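Local coordinates for piwi domain-containing protein (Vanderwaltozyma polyspora, PDB 5THE) that probably binds a guide RNA and pairs it with target RNA, this chain being the C-terminal, MID-PIWI lobe of a budding yeast Argonaute, at residues A[81-86]-A[97-102]; A[108-111]-A[116-119]; A[265-270]-A[325-330]; A[282-287]-A[501-506]. All coordinates share one frame; numbering follows the deposited sequence.

From the N terminus, contact 1 closes first: strand 77-85 leads through a short loop into helix 95-111, whose first turns fold back on the strand. Contact 2 follows in series, closing the tight connection between the end of that same helix and strand 117-118, which lies beside strand 77-85 in the parallel sheet. The other two contacts belong to the PIWI part and cross along the chain, since their segments alternate: 265-270, 282-287, 325-330, then 501-506. Contact 3 ties strand 264-274 to helix 320-329, while contact 4 brings the far longer loop back, setting helix 490-515 against the neighbouring strand 282-289. Leu287 packs directly on Leu269 and Gly270, joining contacts 3 and 4.

Contact 1 (A[81-86]-A[97-102]); sequences AIFINN and SELDIS
Leu99 reaches from its helix to the strand and meets both Ala81 and Phe83 through its CD2 methyl. CB leaves the helix toward the strand but is still 6.2 Å from Ala81 CB, too far to pack. With CG anti to the backbone N (chi1 180°), the chain extends straight out from the helix, and the branch point CG comes within 4.7 Å of Ala81 CB. There it forks. CD2 takes the main contact, resting 4.0 Å from Phe83 CD2 and 4.2 Å from Phe83 CB, so it sits at the root of the aromatic side chain and meets the ring obliquely. The same methyl lies 4.5 Å from Ala81 CB, and CD1 is only slightly farther from that atom, at 4.6 Å.

Strand 77-85, helix 95-111 and strand 117-118 make up a beta-alpha-beta unit in a parallel sheet, the Rossmann-like architecture of an Argonaute MID domain, and Leu99 is one of the residues by which the helix covers its sheet. Alternation along the strand points Ala81 and Phe83 to this same side. Residue size suits each place: alanine lets the helix come close, whereas phenylalanine carries the apolar surface farther out, to an edge-to-face meeting with Trp220. That indole also touches Leu99, and Pro123 flanks the leucine as well. Backbone bonds join Ala81 to Ile124, and Phe83 to Ile124 and Ile126, of the neighbouring strand 124-127.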
loop_
_atom_site.group_PDB
_atom_site.type_symbol
_atom_site.label_atom_id
_atom_site.label_comp_id
_atom_site.label_asym_id
_atom_site.label_seq_id
_atom_site.Cartn_x
_atom_site.Cartn_y
_atom_site.Cartn_z
ATOM N N ALA A 81 -7.573 13.039 -20.797
ATOM C CA ALA A 81 -6.612 13.921 -20.168
ATOM C C ALA A 81 -7.286 15.242 -19.815
ATOM O O ALA A 81 -8.010 15.822 -20.630
ATOM C CB ALA A 81 -5.419 14.155 -21.096
ATOM N N ILE A 82 -7.061 15.709 -18.597
ATOM C CA ILE A 82 -7.514 17.022 -18.157
ATOM C C ILE A 82 -6.278 17.767 -17.686
ATOM O O ILE A 82 -5.651 17.380 -16.693
ATOM C CB ILE A 82 -8.569 16.931 -17.047
ATOM C CG1 ILE A 82 -9.811 16.187 -17.557
ATOM C CG2 ILE A 82 -8.920 18.339 -16.520
ATOM C CD1 ILE A 82 -10.908 16.028 -16.498
ATOM N N PHE A 83 -5.902 18.807 -18.418
ATOM C CA PHE A 83 -4.725 19.594 -18.078
ATOM C C PHE A 83 -5.121 20.625 -17.029
ATOM O O PHE A 83 -5.915 21.532 -17.300
ATOM C CB PHE A 83 -4.148 20.262 -19.325
ATOM C CG PHE A 83 -2.781 20.853 -19.119
ATOM C CD1 PHE A 83 -2.632 22.138 -18.626
ATOM C CD2 PHE A 83 -1.648 20.125 -19.421
ATOM C CE1 PHE A 83 -1.373 22.685 -18.426
ATOM C CE2 PHE A 83 -0.385 20.669 -19.229
ATOM C CZ PHE A 83 -0.253 21.948 -18.727
ATOM N N ILE A 84 -4.584 20.477 -15.824
ATOM C CA ILE A 84 -4.857 21.408 -14.736
ATOM C C ILE A 84 -3.765 22.471 -14.803
ATOM O O ILE A 84 -2.611 22.222 -14.449
ATOM C CB ILE A 84 -4.892 20.703 -13.382
ATOM C CG1 ILE A 84 -5.942 19.573 -13.409
ATOM C CG2 ILE A 84 -5.188 21.720 -12.267
ATOM C CD1 ILE A 84 -7.429 20.042 -13.555
ATOM N N ASN A 85 -4.121 23.652 -15.303
ATOM C CA ASN A 85 -3.142 24.720 -15.463
ATOM C C ASN A 85 -3.042 25.481 -14.142
ATOM O O ASN A 85 -3.669 26.524 -13.940
ATOM C CB ASN A 85 -3.542 25.637 -16.609
ATOM C CG ASN A 85 -2.520 26.722 -16.849
ATOM O OD1 ASN A 85 -1.330 26.487 -16.688
ATOM N ND2 ASN A 85 -2.975 27.913 -17.236
ATOM N N ASN A 86 -2.257 24.940 -13.208
ATOM C CA ASN A 86 -2.129 25.591 -11.904
ATOM C C ASN A 86 -0.958 26.582 -11.900
ATOM O O ASN A 86 -0.043 26.515 -11.087
ATOM C CB ASN A 86 -2.023 24.558 -10.779
ATOM C CG ASN A 86 -0.909 23.537 -11.003
ATOM O OD1 ASN A 86 -0.556 23.223 -12.134
ATOM N ND2 ASN A 86 -0.363 23.011 -9.912
ATOM N N SER A 97 -0.389 20.045 -28.677
ATOM C CA SER A 97 0.059 18.915 -29.489
ATOM C C SER A 97 1.082 18.064 -28.748
ATOM O O SER A 97 1.140 16.847 -28.951
ATOM C CB SER A 97 0.623 19.401 -30.831
ATOM O OG SER A 97 1.677 20.321 -30.635
ATOM N N GLU A 98 1.879 18.669 -27.869
ATOM C CA GLU A 98 2.780 17.863 -27.057
ATOM C C GLU A 98 2.003 16.920 -26.148
ATOM O O GLU A 98 2.394 15.762 -25.964
ATOM C CB GLU A 98 3.718 18.760 -26.256
ATOM C CG GLU A 98 4.974 19.142 -27.034
ATOM C CD GLU A 98 5.881 20.103 -26.282
ATOM O OE1 GLU A 98 5.625 20.372 -25.088
ATOM O OE2 GLU A 98 6.852 20.596 -26.895
ATOM N N LEU A 99 0.881 17.382 -25.602
ATOM C CA LEU A 99 0.066 16.510 -24.766
ATOM C C LEU A 99 -0.605 15.417 -25.592
ATOM O O LEU A 99 -0.670 14.271 -25.153
ATOM C CB LEU A 99 -0.967 17.331 -23.996
ATOM C CG LEU A 99 -1.921 16.578 -23.067
ATOM C CD1 LEU A 99 -1.147 15.684 -22.091
ATOM C CD2 LEU A 99 -2.797 17.592 -22.313
ATOM N N ASP A 100 -1.106 15.749 -26.790
ATOM C CA ASP A 100 -1.630 14.723 -27.692
ATOM C C ASP A 100 -0.584 13.660 -27.991
ATOM O O ASP A 100 -0.873 12.452 -27.972
ATOM C CB ASP A 100 -2.101 15.362 -28.995
ATOM C CG ASP A 100 -3.342 16.181 -28.808
ATOM O OD1 ASP A 100 -4.176 15.785 -27.965
ATOM O OD2 ASP A 100 -3.483 17.220 -29.486
ATOM N N ILE A 101 0.634 14.099 -28.297
ATOM C CA ILE A 101 1.712 13.163 -28.593
ATOM C C ILE A 101 1.994 12.277 -27.382
ATOM O O ILE A 101 2.125 11.054 -27.504
ATOM C CB ILE A 101 2.961 13.935 -29.053
ATOM C CG1 ILE A 101 2.693 14.522 -30.444
ATOM C CG2 ILE A 101 4.184 13.035 -29.047
ATOM C CD1 ILE A 101 3.614 15.652 -30.836
ATOM N N SER A 102 2.069 12.879 -26.192
ATOM C CA SER A 102 2.356 12.095 -24.991
ATOM C C SER A 102 1.243 11.096 -24.699
ATOM O O SER A 102 1.514 9.972 -24.267
ATOM C CB SER A 102 2.569 13.018 -23.796
ATOM O OG SER A 102 3.798 13.700 -23.919
#

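Contact 2 (A[108-111]-A[116-119]); sequences SDVK and DFNV
Val110 overlaps the edge of the Phe117 ring: its CG2 methyl lies near the ring plane, 4.0 Å from Phe117 CD2, and the two side chains approach at a slant. A beta-branched valine fits here because its methyl can bridge the short gap while its bulk stays close to the helix. Val235 of helix 228-241 touches both residues, so their pairing belongs to a larger apolar layer.

One residue on, the contact turns polar. Lys111 and Asp116 run side by side in the same direction, and the lysine NZ makes a salt bridge to Asp116 OD1 at 3.1 Å, weak as a hydrogen bond. The lysine chain is extended through its first three torsions and bends only at the last (chi4 51°), which swings NZ across to the carboxylate. OD2 stays more distant from NZ, at 3.7 Å, so the grip is one-sided. OD1 also accepts from Gln76 NE2, which helps to fix the carboxylate. Lysine suits this exposed position, where its long chain can reach the carboxylate.

Together the two pairs clasp the helix-to-strand connection of a beta-alpha-beta unit, as in the Rossmann-like sheet of the MID domain.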
loop_
_atom_site.group_PDB
_atom_site.type_symbol
_atom_site.label_atom_id
_atom_site.label_comp_id
_atom_site.label_asym_id
_atom_site.label_seq_id
_atom_site.Cartn_x
_atom_site.Cartn_y
_atom_site.Cartn_z
ATOM N N SER A 108 0.164 3.491 -26.475
ATOM C CA SER A 108 0.833 2.386 -27.158
ATOM C C SER A 108 1.891 1.749 -26.264
ATOM O O SER A 108 2.075 0.528 -26.294
ATOM C CB SER A 108 1.438 2.854 -28.481
ATOM O OG SER A 108 2.409 3.852 -28.268
ATOM N N ASP A 109 2.583 2.552 -25.448
ATOM C CA ASP A 109 3.515 1.994 -24.468
ATOM C C ASP A 109 2.831 0.964 -23.570
ATOM O O ASP A 109 3.333 -0.150 -23.383
ATOM C CB ASP A 109 4.115 3.106 -23.606
ATOM C CG ASP A 109 5.323 3.772 -24.247
ATOM O OD1 ASP A 109 5.787 3.294 -25.300
ATOM O OD2 ASP A 109 5.826 4.771 -23.674
ATOM N N VAL A 110 1.681 1.319 -23.005
ATOM C CA VAL A 110 1.092 0.491 -21.959
ATOM C C VAL A 110 0.258 -0.637 -22.545
ATOM O O VAL A 110 -0.023 -1.615 -21.837
ATOM C CB VAL A 110 0.265 1.329 -20.958
ATOM C CG1 VAL A 110 1.109 2.484 -20.416
ATOM C CG2 VAL A 110 -1.022 1.855 -21.574
ATOM N N LYS A 111 -0.110 -0.545 -23.825
ATOM C CA LYS A 111 -0.723 -1.681 -24.501
ATOM C C LYS A 111 0.141 -2.925 -24.365
ATOM O O LYS A 111 -0.377 -4.027 -24.161
ATOM C CB LYS A 111 -0.969 -1.353 -25.976
ATOM C CG LYS A 111 -1.988 -2.287 -26.629
ATOM C CD LYS A 111 -2.183 -2.010 -28.119
ATOM C CE LYS A 111 -3.356 -2.825 -28.663
ATOM N NZ LYS A 111 -4.583 -2.656 -27.818
ATOM N N ASP A 116 -5.354 -1.552 -22.472
ATOM C CA ASP A 116 -5.789 -0.993 -23.744
ATOM C C ASP A 116 -6.613 0.259 -23.447
ATOM O O ASP A 116 -7.742 0.164 -22.949
ATOM C CB ASP A 116 -6.583 -2.041 -24.530
ATOM C CG ASP A 116 -7.033 -1.550 -25.893
ATOM O OD1 ASP A 116 -6.409 -0.615 -26.443
ATOM O OD2 ASP A 116 -8.018 -2.124 -26.418
ATOM N N PHE A 117 -6.031 1.422 -23.713
ATOM C CA PHE A 117 -6.706 2.700 -23.544
ATOM C C PHE A 117 -7.076 3.284 -24.896
ATOM O O PHE A 117 -6.345 3.136 -25.879
ATOM C CB PHE A 117 -5.834 3.723 -22.809
ATOM C CG PHE A 117 -5.818 3.554 -21.321
ATOM C CD1 PHE A 117 -6.984 3.670 -20.586
ATOM C CD2 PHE A 117 -4.637 3.302 -20.656
ATOM C CE1 PHE A 117 -6.969 3.522 -19.217
ATOM C CE2 PHE A 117 -4.616 3.154 -19.281
ATOM C CZ PHE A 117 -5.778 3.256 -18.563
ATOM N N ASN A 118 -8.214 3.970 -24.922
ATOM C CA ASN A 118 -8.625 4.808 -26.037
ATOM C C ASN A 118 -8.369 6.248 -25.600
ATOM O O ASN A 118 -8.975 6.716 -24.632
ATOM C CB ASN A 118 -10.102 4.546 -26.360
ATOM C CG ASN A 118 -10.690 5.519 -27.381
ATOM O OD1 ASN A 118 -9.997 6.347 -27.973
ATOM N ND2 ASN A 118 -11.992 5.408 -27.586
ATOM N N VAL A 119 -7.449 6.935 -26.281
ATOM C CA VAL A 119 -7.072 8.297 -25.891
ATOM C C VAL A 119 -7.512 9.285 -26.963
ATOM O O VAL A 119 -6.884 10.334 -27.149
ATOM C CB VAL A 119 -5.556 8.431 -25.649
ATOM C CG1 VAL A 119 -5.112 7.568 -24.481
ATOM C CG2 VAL A 119 -4.782 8.061 -26.906
#

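Contact 3 (A[265-270]-A[325-330]); sequences PILVLG and KIYQKH
Tyr327 holds CG anti to its own backbone nitrogen (chi1 180°), which throws the phenol straight out from helix 320-329 and brings its hydroxyl to Pro265. The strand and helix belong to the RNase H-like fold of the PIWI domain: strands 264-274, 282-289 and 300-305 follow one another as antiparallel neighbours, and helix 320-329 leads on to strand 339-344, which pairs in parallel with strand 264-274.

Tyr327 OH donates to Pro265 O at 2.7 Å. The hydroxyl lies in the carbonyl plane on a lone pair, at a C=O...O angle of 138°, and the carbonyl oxygen sits at the edge of the phenol ring. The proline suits its place because its ring offers carbon surface: Pro265 CD is 3.3 Å from Tyr327 OH, and Pro265 CG 3.9 Å from Tyr327 CE2. Nearer the helix, Leu267 CD1 meets Tyr327 CD2 obliquely at 4.3 Å, so the ring packs on apolar groups along its length, while Pro336 touches the tyrosine too. A phenylalanine in place of Tyr327 would probably leave Pro265 O, in a buried residue, without its hydroxyl partner.

Just beyond, the helix ends with a side chain tied to its own last turn: His330 ND1 donates almost straight (171°) to Ile326 O at 3.1 Å, approaching tilted from the plane of that carbonyl, while the oxygen lies in the imidazole plane.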
loop_
_atom_site.group_PDB
_atom_site.type_symbol
_atom_site.label_atom_id
_atom_site.label_comp_id
_atom_site.label_asym_id
_atom_site.label_seq_id
_atom_site.Cartn_x
_atom_site.Cartn_y
_atom_site.Cartn_z
ATOM N N PRO A 265 -8.259 -18.299 1.856
ATOM C CA PRO A 265 -7.121 -17.398 2.068
ATOM C C PRO A 265 -7.271 -16.624 3.365
ATOM O O PRO A 265 -8.375 -16.266 3.779
ATOM C CB PRO A 265 -7.172 -16.469 0.853
ATOM C CG PRO A 265 -8.601 -16.462 0.452
ATOM C CD PRO A 265 -9.073 -17.886 0.698
ATOM N N ILE A 266 -6.137 -16.409 4.032
ATOM C CA ILE A 266 -6.134 -15.586 5.229
ATOM C C ILE A 266 -6.539 -14.173 4.849
ATOM O O ILE A 266 -6.170 -13.663 3.785
ATOM C CB ILE A 266 -4.746 -15.623 5.886
ATOM C CG1 ILE A 266 -4.420 -17.044 6.334
ATOM C CG2 ILE A 266 -4.651 -14.647 7.071
ATOM C CD1 ILE A 266 -2.948 -17.238 6.682
ATOM N N LEU A 267 -7.344 -13.545 5.699
ATOM C CA LEU A 267 -7.658 -12.134 5.538
ATOM C C LEU A 267 -6.491 -11.335 6.102
ATOM O O LEU A 267 -6.223 -11.380 7.308
ATOM C CB LEU A 267 -8.962 -11.795 6.250
ATOM C CG LEU A 267 -9.245 -10.295 6.368
ATOM C CD1 LEU A 267 -9.413 -9.702 4.983
ATOM C CD2 LEU A 267 -10.468 -10.026 7.219
ATOM N N VAL A 268 -5.763 -10.644 5.231
ATOM C CA VAL A 268 -4.593 -9.871 5.633
ATOM C C VAL A 268 -5.018 -8.417 5.711
ATOM O O VAL A 268 -5.545 -7.870 4.736
ATOM C CB VAL A 268 -3.416 -10.058 4.658
ATOM C CG1 VAL A 268 -2.242 -9.192 5.082
ATOM C CG2 VAL A 268 -2.996 -11.540 4.582
ATOM N N LEU A 269 -4.792 -7.795 6.870
ATOM C CA LEU A 269 -5.193 -6.425 7.138
ATOM C C LEU A 269 -3.974 -5.550 7.381
ATOM O O LEU A 269 -2.976 -5.997 7.950
ATOM C CB LEU A 269 -6.085 -6.330 8.374
ATOM C CG LEU A 269 -7.349 -7.183 8.453
ATOM C CD1 LEU A 269 -7.819 -7.130 9.886
ATOM C CD2 LEU A 269 -8.402 -6.621 7.500
ATOM N N GLY A 270 -4.089 -4.294 6.991
ATOM C CA GLY A 270 -3.101 -3.291 7.350
ATOM C C GLY A 270 -3.787 -2.058 7.900
ATOM O O GLY A 270 -4.796 -1.606 7.365
ATOM N N LYS A 325 -17.282 -8.102 4.158
ATOM C CA LYS A 325 -18.208 -8.115 3.028
ATOM C C LYS A 325 -17.476 -8.346 1.717
ATOM O O LYS A 325 -17.908 -9.147 0.884
ATOM C CB LYS A 325 -18.981 -6.794 2.959
ATOM C CG LYS A 325 -20.154 -6.673 3.917
ATOM C CD LYS A 325 -20.736 -5.250 3.842
ATOM C CE LYS A 325 -22.110 -5.172 4.460
ATOM N NZ LYS A 325 -22.717 -3.809 4.331
ATOM N N ILE A 326 -16.381 -7.623 1.504
ATOM C CA ILE A 326 -15.647 -7.755 0.256
ATOM C C ILE A 326 -15.010 -9.130 0.165
ATOM O O ILE A 326 -15.066 -9.791 -0.881
ATOM C CB ILE A 326 -14.598 -6.635 0.126
ATOM C CG1 ILE A 326 -15.294 -5.270 0.168
ATOM C CG2 ILE A 326 -13.821 -6.810 -1.174
ATOM C CD1 ILE A 326 -14.337 -4.080 0.228
ATOM N N TYR A 327 -14.398 -9.588 1.261
ATOM C CA TYR A 327 -13.831 -10.929 1.262
ATOM C C TYR A 327 -14.886 -11.952 0.868
ATOM O O TYR A 327 -14.639 -12.847 0.046
ATOM C CB TYR A 327 -13.266 -11.263 2.640
ATOM C CG TYR A 327 -12.662 -12.652 2.732
ATOM C CD1 TYR A 327 -13.470 -13.789 2.858
ATOM C CD2 TYR A 327 -11.287 -12.825 2.698
ATOM C CE1 TYR A 327 -12.916 -15.058 2.953
ATOM C CE2 TYR A 327 -10.719 -14.089 2.778
ATOM C CZ TYR A 327 -11.539 -15.196 2.911
ATOM O OH TYR A 327 -10.967 -16.437 3.002
ATOM N N GLN A 328 -16.073 -11.833 1.468
ATOM C CA GLN A 328 -17.120 -12.823 1.246
ATOM C C GLN A 328 -17.547 -12.875 -0.219
ATOM O O GLN A 328 -17.801 -13.963 -0.759
ATOM C CB GLN A 328 -18.311 -12.510 2.144
ATOM C CG GLN A 328 -19.506 -13.418 1.893
ATOM C CD GLN A 328 -20.606 -13.158 2.877
ATOM O OE1 GLN A 328 -20.983 -12.008 3.106
ATOM N NE2 GLN A 328 -21.079 -14.217 3.521
ATOM N N LYS A 329 -17.635 -11.711 -0.877
ATOM C CA LYS A 329 -18.043 -11.682 -2.283
ATOM C C LYS A 329 -17.061 -12.428 -3.173
ATOM O O LYS A 329 -17.459 -12.992 -4.197
ATOM C CB LYS A 329 -18.184 -10.241 -2.777
ATOM C CG LYS A 329 -19.230 -9.413 -2.048
ATOM C CD LYS A 329 -19.426 -8.062 -2.740
ATOM C CE LYS A 329 -19.790 -6.946 -1.758
ATOM N NZ LYS A 329 -21.116 -7.141 -1.108
ATOM N N HIS A 330 -15.789 -12.473 -2.793
ATOM C CA HIS A 330 -14.766 -13.116 -3.604
ATOM C C HIS A 330 -14.470 -14.551 -3.185
ATOM O O HIS A 330 -13.603 -15.187 -3.790
ATOM C CB HIS A 330 -13.474 -12.281 -3.572
ATOM C CG HIS A 330 -13.577 -11.012 -4.360
ATOM N ND1 HIS A 330 -14.092 -9.845 -3.834
ATOM C CD2 HIS A 330 -13.280 -10.742 -5.653
ATOM C CE1 HIS A 330 -14.080 -8.904 -4.762
ATOM N NE2 HIS A 330 -13.591 -9.422 -5.874
#

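Contact 4 (A[282-287]-A[501-506]); sequences NSIASL and RATCFF
Ile284 presses its two branches into helix 490-515, on the side of strand 282-289 where this helix packs against the RNase H-like sheet of the PIWI domain. The two segments run in broadly opposing directions but cross at a slant, their N-to-C directions 139° apart and their axes 9.1 Å apart at closest.

Apolar packing carries the contact. The CG2 branch stands 3.6 Å from Ala502 CB, a close approach that the small alanine permits. The longer branch, with CG1 anti to the carbonyl carbon (chi1 -60°), carries CD1 one turn along the helix, to 4.0 Å from Phe506 CB, and it meets the phenylalanine ring obliquely. Ala502, Thr503 and Phe506 thus form one stripe of the helix, and a branched isoleucine can touch all three.

Polar groups mostly look past one another. Thr503 OG1 turns back to Cys499 O of its own helix, which lets a threonine sit against a hydrocarbon neighbour. A bond from the strand does reach the same helix about two turns earlier, where Ser286 OG pairs with Ala495 O. Arg501 bridges to Asp208 and makes a long, weak ion pair with a phosphate of the bound RNA.

Between Ala502 and Phe506, Ile284 CD1 lies 3.7 Å from Thr503 OG1 and 3.8 Å from Thr503 CA.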
loop_
_atom_site.group_PDB
_atom_site.type_symbol
_atom_site.label_atom_id
_atom_site.label_comp_id
_atom_site.label_asym_id
_atom_site.label_seq_id
_atom_site.Cartn_x
_atom_site.Cartn_y
_atom_site.Cartn_z
ATOM N N ASN A 282 -7.904 16.047 15.087
ATOM C CA ASN A 282 -7.965 14.636 15.431
ATOM C C ASN A 282 -7.128 13.821 14.457
ATOM O O ASN A 282 -6.927 14.200 13.301
ATOM C CB ASN A 282 -9.413 14.135 15.411
ATOM C CG ASN A 282 -10.244 14.658 16.578
ATOM O OD1 ASN A 282 -9.787 15.487 17.366
ATOM N ND2 ASN A 282 -11.474 14.164 16.689
ATOM N N SER A 283 -6.641 12.691 14.936
ATOM C CA SER A 283 -5.867 11.805 14.091
ATOM C C SER A 283 -6.781 11.050 13.114
ATOM O O SER A 283 -8.010 11.019 13.250
ATOM C CB SER A 283 -5.061 10.846 14.966
ATOM O OG SER A 283 -4.211 11.592 15.808
ATOM N N ILE A 284 -6.154 10.435 12.113
ATOM C CA ILE A 284 -6.844 9.684 11.069
ATOM C C ILE A 284 -6.298 8.267 11.074
ATOM O O ILE A 284 -5.080 8.074 11.078
ATOM C CB ILE A 284 -6.656 10.334 9.684
ATOM C CG1 ILE A 284 -7.221 11.745 9.693
ATOM C CG2 ILE A 284 -7.318 9.483 8.584
ATOM C CD1 ILE A 284 -7.047 12.516 8.399
ATOM N N ALA A 285 -7.197 7.282 11.080
ATOM C CA ALA A 285 -6.835 5.874 11.020
ATOM C C ALA A 285 -7.377 5.268 9.734
ATOM O O ALA A 285 -8.407 5.706 9.217
ATOM C CB ALA A 285 -7.385 5.084 12.227
ATOM N N SER A 286 -6.669 4.267 9.222
ATOM C CA SER A 286 -7.093 3.546 8.035
ATOM C C SER A 286 -6.950 2.051 8.285
ATOM O O SER A 286 -6.183 1.614 9.140
ATOM C CB SER A 286 -6.285 3.961 6.800
ATOM O OG SER A 286 -4.947 3.531 6.939
ATOM N N LEU A 287 -7.735 1.270 7.554
ATOM C CA LEU A 287 -7.685 -0.182 7.631
ATOM C C LEU A 287 -7.930 -0.711 6.229
ATOM O O LEU A 287 -9.005 -0.484 5.672
ATOM C CB LEU A 287 -8.735 -0.737 8.606
ATOM C CG LEU A 287 -8.738 -2.264 8.705
ATOM C CD1 LEU A 287 -7.454 -2.752 9.377
ATOM C CD2 LEU A 287 -10.003 -2.826 9.415
ATOM N N ARG A 501 -4.027 9.703 1.884
ATOM C CA ARG A 501 -5.106 10.187 1.031
ATOM C C ARG A 501 -6.260 10.728 1.869
ATOM O O ARG A 501 -6.881 11.735 1.509
ATOM C CB ARG A 501 -5.595 9.080 0.096
ATOM C CG ARG A 501 -6.788 9.526 -0.776
ATOM C CD ARG A 501 -6.407 10.730 -1.662
ATOM N NE ARG A 501 -5.123 10.475 -2.295
ATOM C CZ ARG A 501 -4.969 9.722 -3.379
ATOM N NH1 ARG A 501 -6.031 9.196 -3.971
ATOM N NH2 ARG A 501 -3.754 9.482 -3.857
ATOM N N ALA A 502 -6.571 10.063 2.985
ATOM C CA ALA A 502 -7.617 10.571 3.865
ATOM C C ALA A 502 -7.245 11.942 4.425
ATOM O O ALA A 502 -8.122 12.787 4.629
ATOM C CB ALA A 502 -7.874 9.574 4.990
ATOM N N THR A 503 -5.951 12.176 4.656
ATOM C CA THR A 503 -5.471 13.491 5.071
ATOM C C THR A 503 -5.708 14.537 3.984
ATOM O O THR A 503 -6.147 15.654 4.282
ATOM C CB THR A 503 -3.991 13.398 5.437
ATOM O OG1 THR A 503 -3.825 12.433 6.491
ATOM C CG2 THR A 503 -3.446 14.737 5.893
ATOM N N CYS A 504 -5.418 14.196 2.718
ATOM C CA CYS A 504 -5.812 15.064 1.604
ATOM C C CYS A 504 -7.266 15.495 1.725
ATOM O O CYS A 504 -7.592 16.681 1.581
ATOM C CB CYS A 504 -5.613 14.349 0.265
ATOM S SG CYS A 504 -3.921 13.954 -0.129
ATOM N N PHE A 505 -8.164 14.531 1.959
ATOM C CA PHE A 505 -9.582 14.851 2.049
ATOM C C PHE A 505 -9.846 15.795 3.215
ATOM O O PHE A 505 -10.584 16.775 3.079
ATOM C CB PHE A 505 -10.415 13.578 2.217
ATOM C CG PHE A 505 -10.282 12.593 1.091
ATOM C CD1 PHE A 505 -9.928 13.001 -0.184
ATOM C CD2 PHE A 505 -10.530 11.244 1.321
ATOM C CE1 PHE A 505 -9.818 12.079 -1.220
ATOM C CE2 PHE A 505 -10.431 10.312 0.293
ATOM C CZ PHE A 505 -10.077 10.735 -0.982
ATOM N N PHE A 506 -9.254 15.499 4.381
ATOM C CA PHE A 506 -9.447 16.350 5.551
ATOM C C PHE A 506 -8.980 17.771 5.263
ATOM O O PHE A 506 -9.698 18.746 5.533
ATOM C CB PHE A 506 -8.693 15.766 6.745
ATOM C CG PHE A 506 -8.856 16.557 8.025
ATOM C CD1 PHE A 506 -8.134 17.721 8.243
ATOM C CD2 PHE A 506 -9.710 16.113 9.017
ATOM C CE1 PHE A 506 -8.278 18.437 9.411
ATOM C CE2 PHE A 506 -9.853 16.824 10.190
ATOM C CZ PHE A 506 -9.141 17.986 10.384
#